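Local coordinates for folylpolyglutamate synthase/dihydrofolate synthase (Thermotoga maritima, PDB 1O5Z), which probably catalyses the ATP-dependent addition of L-glutamate to tetrahydrofolyl-polyglutamate and to dihydropteroate, making polyglutamylated folates and dihydrofolate, at residues G62-L74 and Q272-E284. Residues are numbered along the deposited sequence; the frame is centred on the assembly and turned at random.
Sequences GKGSVANMVSNIL and QIENAGVALKTLE. With SO4 (sulfate ion), chain C; SO4 (sulfate ion), chain B.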
ATOM      1  N   GLY A  62       1.077  -0.633  -7.202  1.00 47.31           N
ATOM      2  CA  GLY A  62      -0.260  -0.104  -7.385  1.00 47.30           C
ATOM      3  C   GLY A  62      -1.354  -0.866  -6.669  1.00 46.49           C
ATOM      4  O   GLY A  62      -2.512  -0.457  -6.721  1.00 46.48           O
ATOM      5  N   LYS A  63      -1.032  -1.976  -6.015  1.00 45.28           N
ATOM      6  CA  LYS A  63      -2.119  -2.750  -5.445  1.00 45.87           C
ATOM      7  C   LYS A  63      -2.747  -2.036  -4.238  1.00 45.73           C
ATOM      8  O   LYS A  63      -3.967  -2.084  -4.058  1.00 47.47           O
ATOM      9  CB  LYS A  63      -1.754  -4.223  -5.153  1.00 45.37           C
ATOM     10  CG  LYS A  63      -0.472  -4.469  -4.450  1.00 45.85           C
ATOM     11  CD  LYS A  63      -0.420  -5.876  -3.855  1.00 46.02           C
ATOM     12  CE  LYS A  63       0.924  -6.058  -3.080  1.00 45.57           C
ATOM     13  NZ  LYS A  63       2.108  -5.495  -3.801  1.00 45.96           N
ATOM     14  N   GLY A  64      -1.923  -1.401  -3.413  1.00 45.66           N
ATOM     15  CA  GLY A  64      -2.397  -0.612  -2.312  1.00 44.65           C
ATOM     16  C   GLY A  64      -3.240   0.540  -2.785  1.00 44.56           C
ATOM     17  O   GLY A  64      -4.293   0.772  -2.213  1.00 45.13           O
ATOM     18  N   SER A  65      -2.778   1.300  -3.778  1.00 45.10           N
ATOM     19  CA  SER A  65      -3.563   2.440  -4.354  1.00 44.89           C
ATOM     20  C   SER A  65      -4.858   1.968  -4.953  1.00 44.74           C
ATOM     21  O   SER A  65      -5.902   2.607  -4.764  1.00 44.71           O
ATOM     22  CB  SER A  65      -2.867   3.116  -5.522  1.00 45.58           C
ATOM     23  OG  SER A  65      -1.690   3.788  -5.173  1.00 49.98           O
ATOM     24  N   VAL A  66      -4.797   0.896  -5.754  1.00 44.18           N
ATOM     25  CA  VAL A  66      -6.014   0.391  -6.417  1.00 44.28           C
ATOM     26  C   VAL A  66      -6.998  -0.115  -5.363  1.00 44.27           C
ATOM     27  O   VAL A  66      -8.190   0.195  -5.437  1.00 44.85           O
ATOM     28  CB  VAL A  66      -5.727  -0.695  -7.461  1.00 44.58           C
ATOM     29  CG1 VAL A  66      -7.020  -1.385  -7.875  1.00 46.20           C
ATOM     30  CG2 VAL A  66      -5.016  -0.082  -8.706  1.00 44.43           C
ATOM     31  N   ALA A  67      -6.513  -0.852  -4.367  1.00 42.88           N
ATOM     32  CA  ALA A  67      -7.408  -1.277  -3.271  1.00 43.14           C
ATOM     33  C   ALA A  67      -8.084  -0.095  -2.592  1.00 43.62           C
ATOM     34  O   ALA A  67      -9.279  -0.097  -2.351  1.00 44.27           O
ATOM     35  CB  ALA A  67      -6.629  -2.102  -2.218  1.00 42.95           C
ATOM     36  N   ASN A  68      -7.274   0.892  -2.227  1.00 44.52           N
ATOM     37  CA  ASN A  68      -7.747   2.090  -1.555  1.00 44.87           C
ATOM     38  C   ASN A  68      -8.803   2.811  -2.372  1.00 44.85           C
ATOM     39  O   ASN A  68      -9.815   3.217  -1.845  1.00 44.48           O
ATOM     40  CB  ASN A  68      -6.601   3.052  -1.270  1.00 44.27           C
ATOM     41  CG  ASN A  68      -7.015   4.166  -0.369  1.00 46.02           C
ATOM     42  OD1 ASN A  68      -7.269   5.290  -0.830  1.00 47.48           O
ATOM     43  ND2 ASN A  68      -7.131   3.863   0.940  1.00 45.03           N
ATOM     44  N   MET A  69      -8.530   2.972  -3.658  1.00 44.51           N
ATOM     45  CA  MET A  69      -9.474   3.609  -4.567  1.00 45.09           C
ATOM     46  C   MET A  69     -10.811   2.834  -4.655  1.00 45.20           C
ATOM     47  O   MET A  69     -11.917   3.406  -4.585  1.00 44.92           O
ATOM     48  CB  MET A  69      -8.835   3.704  -5.929  1.00 44.78           C
ATOM     49  CG  MET A  69      -7.710   4.723  -6.008  1.00 46.44           C
ATOM     50  SD  MET A  69      -6.911   4.651  -7.645  1.00 47.80           S
ATOM     51  CE  MET A  69      -5.529   5.769  -7.469  1.00 47.47           C
ATOM     52  N   VAL A  70     -10.695   1.517  -4.791  1.00 44.72           N
ATOM     53  CA  VAL A  70     -11.852   0.661  -4.794  1.00 44.96           C
ATOM     54  C   VAL A  70     -12.635   0.786  -3.494  1.00 45.41           C
ATOM     55  O   VAL A  70     -13.842   0.950  -3.538  1.00 44.94           O
ATOM     56  CB  VAL A  70     -11.465  -0.795  -5.132  1.00 44.89           C
ATOM     57  CG1 VAL A  70     -12.607  -1.697  -4.938  1.00 45.33           C
ATOM     58  CG2 VAL A  70     -11.053  -0.883  -6.580  1.00 45.63           C
ATOM     59  N   SER A  71     -11.962   0.719  -2.347  1.00 45.92           N
ATOM     60  CA  SER A  71     -12.674   0.834  -1.065  1.00 46.59           C
ATOM     61  C   SER A  71     -13.322   2.153  -0.968  1.00 44.93           C
ATOM     62  O   SER A  71     -14.400   2.228  -0.531  1.00 45.21           O
ATOM     63  CB  SER A  71     -11.764   0.713   0.171  1.00 46.18           C
ATOM     64  OG  SER A  71     -10.940  -0.427   0.012  1.00 53.61           O
ATOM     65  N   ASN A  72     -12.576   3.207  -1.247  1.00 44.71           N
ATOM     66  CA  ASN A  72     -13.089   4.553  -1.123  1.00 44.28           C
ATOM     67  C   ASN A  72     -14.318   4.818  -1.955  1.00 43.41           C
ATOM     68  O   ASN A  72     -15.250   5.456  -1.472  1.00 41.56           O
ATOM     69  CB  ASN A  72     -11.985   5.576  -1.375  1.00 45.00           C
ATOM     70  CG  ASN A  72     -11.306   5.938  -0.079  1.00 46.32           C
ATOM     71  OD1 ASN A  72     -11.986   6.434   0.834  1.00 45.36           O
ATOM     72  ND2 ASN A  72     -10.029   5.621   0.059  1.00 43.57           N
ATOM     73  N   ILE A  73     -14.361   4.258  -3.154  1.00 43.05           N
ATOM     74  CA  ILE A  73     -15.519   4.452  -4.016  1.00 43.52           C
ATOM     75  C   ILE A  73     -16.768   3.730  -3.450  1.00 43.15           C
ATOM     76  O   ILE A  73     -17.877   4.271  -3.438  1.00 41.28           O
ATOM     77  CB  ILE A  73     -15.219   3.972  -5.431  1.00 43.92           C
ATOM     78  CG1 ILE A  73     -14.209   4.911  -6.098  1.00 45.05           C
ATOM     79  CG2 ILE A  73     -16.524   3.907  -6.280  1.00 44.65           C
ATOM     80  CD1 ILE A  73     -13.656   4.353  -7.416  1.00 44.51           C
ATOM     81  N   LEU A  74     -16.559   2.495  -2.985  1.00 42.88           N
ATOM     82  CA  LEU A  74     -17.643   1.729  -2.415  1.00 43.49           C
ATOM     83  C   LEU A  74     -18.116   2.290  -1.109  1.00 42.68           C
ATOM     84  O   LEU A  74     -19.311   2.284  -0.834  1.00 43.41           O
ATOM     85  CB  LEU A  74     -17.193   0.300  -2.186  1.00 44.38           C
ATOM     86  CG  LEU A  74     -16.895  -0.540  -3.436  1.00 44.30           C
ATOM     87  CD1 LEU A  74     -16.132  -1.787  -3.000  1.00 44.40           C
ATOM     88  CD2 LEU A  74     -18.171  -0.943  -4.150  1.00 45.21           C
ATOM     89  N   GLN A 272      -0.771   6.980 -10.859  1.00 48.05           N
ATOM     90  CA  GLN A 272      -1.976   6.875 -10.065  1.00 46.70           C
ATOM     91  C   GLN A 272      -3.209   7.028 -10.935  1.00 45.20           C
ATOM     92  O   GLN A 272      -4.288   6.503 -10.594  1.00 44.58           O
ATOM     93  CB  GLN A 272      -2.000   7.866  -8.903  1.00 46.81           C
ATOM     94  CG  GLN A 272      -0.880   7.695  -7.905  1.00 47.30           C
ATOM     95  CD  GLN A 272      -0.752   6.281  -7.331  1.00 49.40           C
ATOM     96  OE1 GLN A 272       0.347   5.890  -6.964  1.00 56.64           O
ATOM     97  NE2 GLN A 272      -1.831   5.520  -7.274  1.00 48.13           N
ATOM     98  N   ILE A 273      -3.071   7.719 -12.068  1.00 44.39           N
ATOM     99  CA  ILE A 273      -4.208   7.870 -12.950  1.00 43.40           C
ATOM    100  C   ILE A 273      -4.490   6.505 -13.595  1.00 43.40           C
ATOM    101  O   ILE A 273      -5.659   6.068 -13.753  1.00 43.35           O
ATOM    102  CB  ILE A 273      -3.996   9.032 -13.923  1.00 43.96           C
ATOM    103  CG1 ILE A 273      -4.272  10.338 -13.190  1.00 44.19           C
ATOM    104  CG2 ILE A 273      -4.946   8.944 -15.125  1.00 42.72           C
ATOM    105  CD1 ILE A 273      -3.678  11.534 -13.867  1.00 47.48           C
ATOM    106  N   GLU A 274      -3.432   5.773 -13.870  1.00 43.03           N
ATOM    107  CA  GLU A 274      -3.617   4.418 -14.358  1.00 43.56           C
ATOM    108  C   GLU A 274      -4.179   3.494 -13.291  1.00 42.75           C
ATOM    109  O   GLU A 274      -4.977   2.622 -13.578  1.00 43.63           O
ATOM    110  CB  GLU A 274      -2.312   3.875 -14.948  1.00 43.66           C
ATOM    111  CG  GLU A 274      -1.987   4.549 -16.263  1.00 46.28           C
ATOM    112  CD  GLU A 274      -1.146   3.709 -17.187  1.00 50.56           C
ATOM    113  OE1 GLU A 274      -0.649   2.644 -16.785  1.00 53.94           O
ATOM    114  OE2 GLU A 274      -0.973   4.121 -18.343  1.00 53.29           O
ATOM    115  N   ASN A 275      -3.760   3.662 -12.054  1.00 42.59           N
ATOM    116  CA  ASN A 275      -4.297   2.842 -10.992  1.00 42.56           C
ATOM    117  C   ASN A 275      -5.782   3.119 -10.891  1.00 42.52           C
ATOM    118  O   ASN A 275      -6.563   2.245 -10.651  1.00 43.19           O
ATOM    119  CB  ASN A 275      -3.607   3.182  -9.671  1.00 41.96           C
ATOM    120  CG  ASN A 275      -2.161   2.651  -9.593  1.00 43.18           C
ATOM    121  OD1 ASN A 275      -1.372   3.076  -8.753  1.00 46.33           O
ATOM    122  ND2 ASN A 275      -1.821   1.757 -10.458  1.00 40.90           N
ATOM    123  N   ALA A 276      -6.160   4.379 -11.030  1.00 43.93           N
ATOM    124  CA  ALA A 276      -7.582   4.777 -11.056  1.00 44.04           C
ATOM    125  C   ALA A 276      -8.385   4.077 -12.182  1.00 43.83           C
ATOM    126  O   ALA A 276      -9.432   3.526 -11.913  1.00 43.84           O
ATOM    127  CB  ALA A 276      -7.725   6.300 -11.152  1.00 44.78           C
ATOM    128  N   GLY A 277      -7.866   4.031 -13.402  1.00 43.87           N
ATOM    129  CA  GLY A 277      -8.500   3.217 -14.457  1.00 43.95           C
ATOM    130  C   GLY A 277      -8.645   1.751 -14.041  1.00 43.18           C
ATOM    131  O   GLY A 277      -9.644   1.113 -14.251  1.00 42.36           O
ATOM    132  N   VAL A 278      -7.600   1.199 -13.485  1.00 44.02           N
ATOM    133  CA  VAL A 278      -7.657  -0.191 -13.024  1.00 44.21           C
ATOM    134  C   VAL A 278      -8.744  -0.381 -11.976  1.00 43.78           C
ATOM    135  O   VAL A 278      -9.460  -1.372 -12.020  1.00 44.97           O
ATOM    136  CB  VAL A 278      -6.291  -0.679 -12.448  1.00 43.94           C
ATOM    137  CG1 VAL A 278      -6.416  -2.101 -11.909  1.00 44.36           C
ATOM    138  CG2 VAL A 278      -5.242  -0.628 -13.489  1.00 44.25           C
ATOM    139  N   ALA A 279      -8.830   0.547 -11.020  1.00 43.42           N
ATOM    140  CA  ALA A 279      -9.846   0.514  -9.961  1.00 43.13           C
ATOM    141  C   ALA A 279     -11.286   0.556 -10.530  1.00 43.97           C
ATOM    142  O   ALA A 279     -12.188  -0.145 -10.046  1.00 44.20           O
ATOM    143  CB  ALA A 279      -9.616   1.661  -9.005  1.00 41.90           C
ATOM    144  N   LEU A 280     -11.506   1.415 -11.533  1.00 44.49           N
ATOM    145  CA  LEU A 280     -12.817   1.582 -12.121  1.00 44.44           C
ATOM    146  C   LEU A 280     -13.173   0.354 -12.927  1.00 44.48           C
ATOM    147  O   LEU A 280     -14.301  -0.136 -12.835  1.00 44.08           O
ATOM    148  CB  LEU A 280     -12.890   2.852 -12.984  1.00 45.16           C
ATOM    149  CG  LEU A 280     -12.630   4.209 -12.270  1.00 45.80           C
ATOM    150  CD1 LEU A 280     -12.950   5.432 -13.169  1.00 45.50           C
ATOM    151  CD2 LEU A 280     -13.413   4.303 -11.021  1.00 46.73           C
ATOM    152  N   LYS A 281     -12.227  -0.163 -13.717  1.00 44.36           N
ATOM    153  CA  LYS A 281     -12.464  -1.469 -14.365  1.00 44.10           C
ATOM    154  C   LYS A 281     -12.727  -2.561 -13.335  1.00 43.51           C
ATOM    155  O   LYS A 281     -13.633  -3.339 -13.493  1.00 42.87           O
ATOM    156  CB  LYS A 281     -11.329  -1.877 -15.297  1.00 44.31           C
ATOM    157  CG  LYS A 281     -11.616  -3.082 -16.292  1.00 45.15           C
ATOM    158  CD  LYS A 281     -13.106  -3.518 -16.530  1.00 46.69           C
ATOM    159  CE  LYS A 281     -13.785  -2.799 -17.602  1.00 45.35           C
ATOM    160  NZ  LYS A 281     -15.286  -3.000 -17.539  1.00 43.72           N
ATOM    161  N   THR A 282     -11.960  -2.607 -12.259  1.00 43.84           N
ATOM    162  CA  THR A 282     -12.181  -3.613 -11.281  1.00 44.38           C
ATOM    163  C   THR A 282     -13.636  -3.562 -10.845  1.00 44.88           C
ATOM    164  O   THR A 282     -14.324  -4.565 -10.823  1.00 45.54           O
ATOM    165  CB  THR A 282     -11.235  -3.377 -10.141  1.00 45.35           C
ATOM    166  OG1 THR A 282      -9.880  -3.680 -10.569  1.00 44.25           O
ATOM    167  CG2 THR A 282     -11.546  -4.341  -8.950  1.00 46.42           C
ATOM    168  N   LEU A 283     -14.114  -2.350 -10.601  1.00 45.31           N
ATOM    169  CA  LEU A 283     -15.474  -2.085 -10.124  1.00 45.55           C
ATOM    170  C   LEU A 283     -16.541  -2.382 -11.191  1.00 45.14           C
ATOM    171  O   LEU A 283     -17.596  -2.972 -10.877  1.00 44.42           O
ATOM    172  CB  LEU A 283     -15.586  -0.631  -9.610  1.00 45.78           C
ATOM    173  CG  LEU A 283     -14.951  -0.389  -8.214  1.00 46.33           C
ATOM    174  CD1 LEU A 283     -14.914   1.066  -7.791  1.00 46.59           C
ATOM    175  CD2 LEU A 283     -15.645  -1.177  -7.170  1.00 44.56           C
ATOM    176  N   GLU A 284     -16.279  -2.003 -12.434  1.00 44.46           N
ATOM    177  CA  GLU A 284     -17.176  -2.404 -13.531  1.00 44.29           C
ATOM    178  C   GLU A 284     -17.332  -3.928 -13.641  1.00 44.89           C
ATOM    179  O   GLU A 284     -18.452  -4.452 -13.703  1.00 44.50           O
ATOM    180  CB  GLU A 284     -16.682  -1.843 -14.862  1.00 44.11           C
ATOM    181  CG  GLU A 284     -16.745  -0.315 -14.956  1.00 43.71           C
ATOM    182  CD  GLU A 284     -16.290   0.222 -16.295  1.00 43.28           C
ATOM    183  OE1 GLU A 284     -15.566  -0.470 -17.048  1.00 39.72           O
ATOM    184  OE2 GLU A 284     -16.679   1.348 -16.611  1.00 44.16           O
TER
HETATM  185  S   SO4 C 502       1.202   0.472  -3.902  1.00 42.19           S
HETATM  186  O1  SO4 C 502       2.281   0.160  -4.828  1.00 43.40           O
HETATM  187  O2  SO4 C 502       1.610   1.272  -2.770  1.00 43.42           O
HETATM  188  O3  SO4 C 502       0.757  -0.847  -3.437  1.00 36.26           O
HETATM  189  O4  SO4 C 502       0.137   1.244  -4.553  1.00 42.99           O
HETATM  190  S   SO4 B 501       4.432  -8.516  -4.635  1.00 61.78           S
HETATM  191  O1  SO4 B 501       4.253  -8.054  -3.256  1.00 67.23           O
HETATM  192  O2  SO4 B 501       5.341  -7.613  -5.330  1.00 64.42           O
HETATM  193  O3  SO4 B 501       3.097  -8.531  -5.247  1.00 67.31           O
HETATM  194  O4  SO4 B 501       4.936  -9.880  -4.684  1.00 63.72           O
HETATM  195  O   HOH W   1       1.219   3.289  -5.870  1.00 39.39           O
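Met69 lays its thioether over the early turns of helix 271-286, a knob in the hole formed by Gln272, Asn275, Ala276 and Ala279. Extended beyond CG, the side chain brings SD to 3.5 Å from Ala276 N and CE to 3.4 Å from Gln272 O. Small residues permit such closeness: Ala279 CB lies 3.8 Å from Met69 CB and touches Val70 CG2 as well, and the helix axes, inclined at 52°, approach to 8.7 Å. Farther along, Leu283 divides its methyls, CD1 meeting Ile73 CD1 at 3.5 Å while CD2 touches both Val70 CG1 and Leu74 CD2.

At the other end the contact turns polar. Asn275 packs CB against Val66 CG2 and brings OD1 to 3.6 Å from Gly62 CA, so an alanine here would probably leave Gly62 and the CB of Ser65 without the amide that covers them. Gln272, bent at chi2 (-54°), offers NE2 to Ser65 OG in a weak bond of 2.7 Å, and a water joins both residues to a sulfate. Gly62, Gly64 and Ser65 hold that sulfate by backbone N-H groups, as a P-loop holds phosphate at its helix start. The sulfate, probably from the crystallisation liquor, marks an anion site at the start of a helix whose later turns pack through apolar side chains against helix 271-286, consistent with ATP phosphate binding as in Mur ligase relatives.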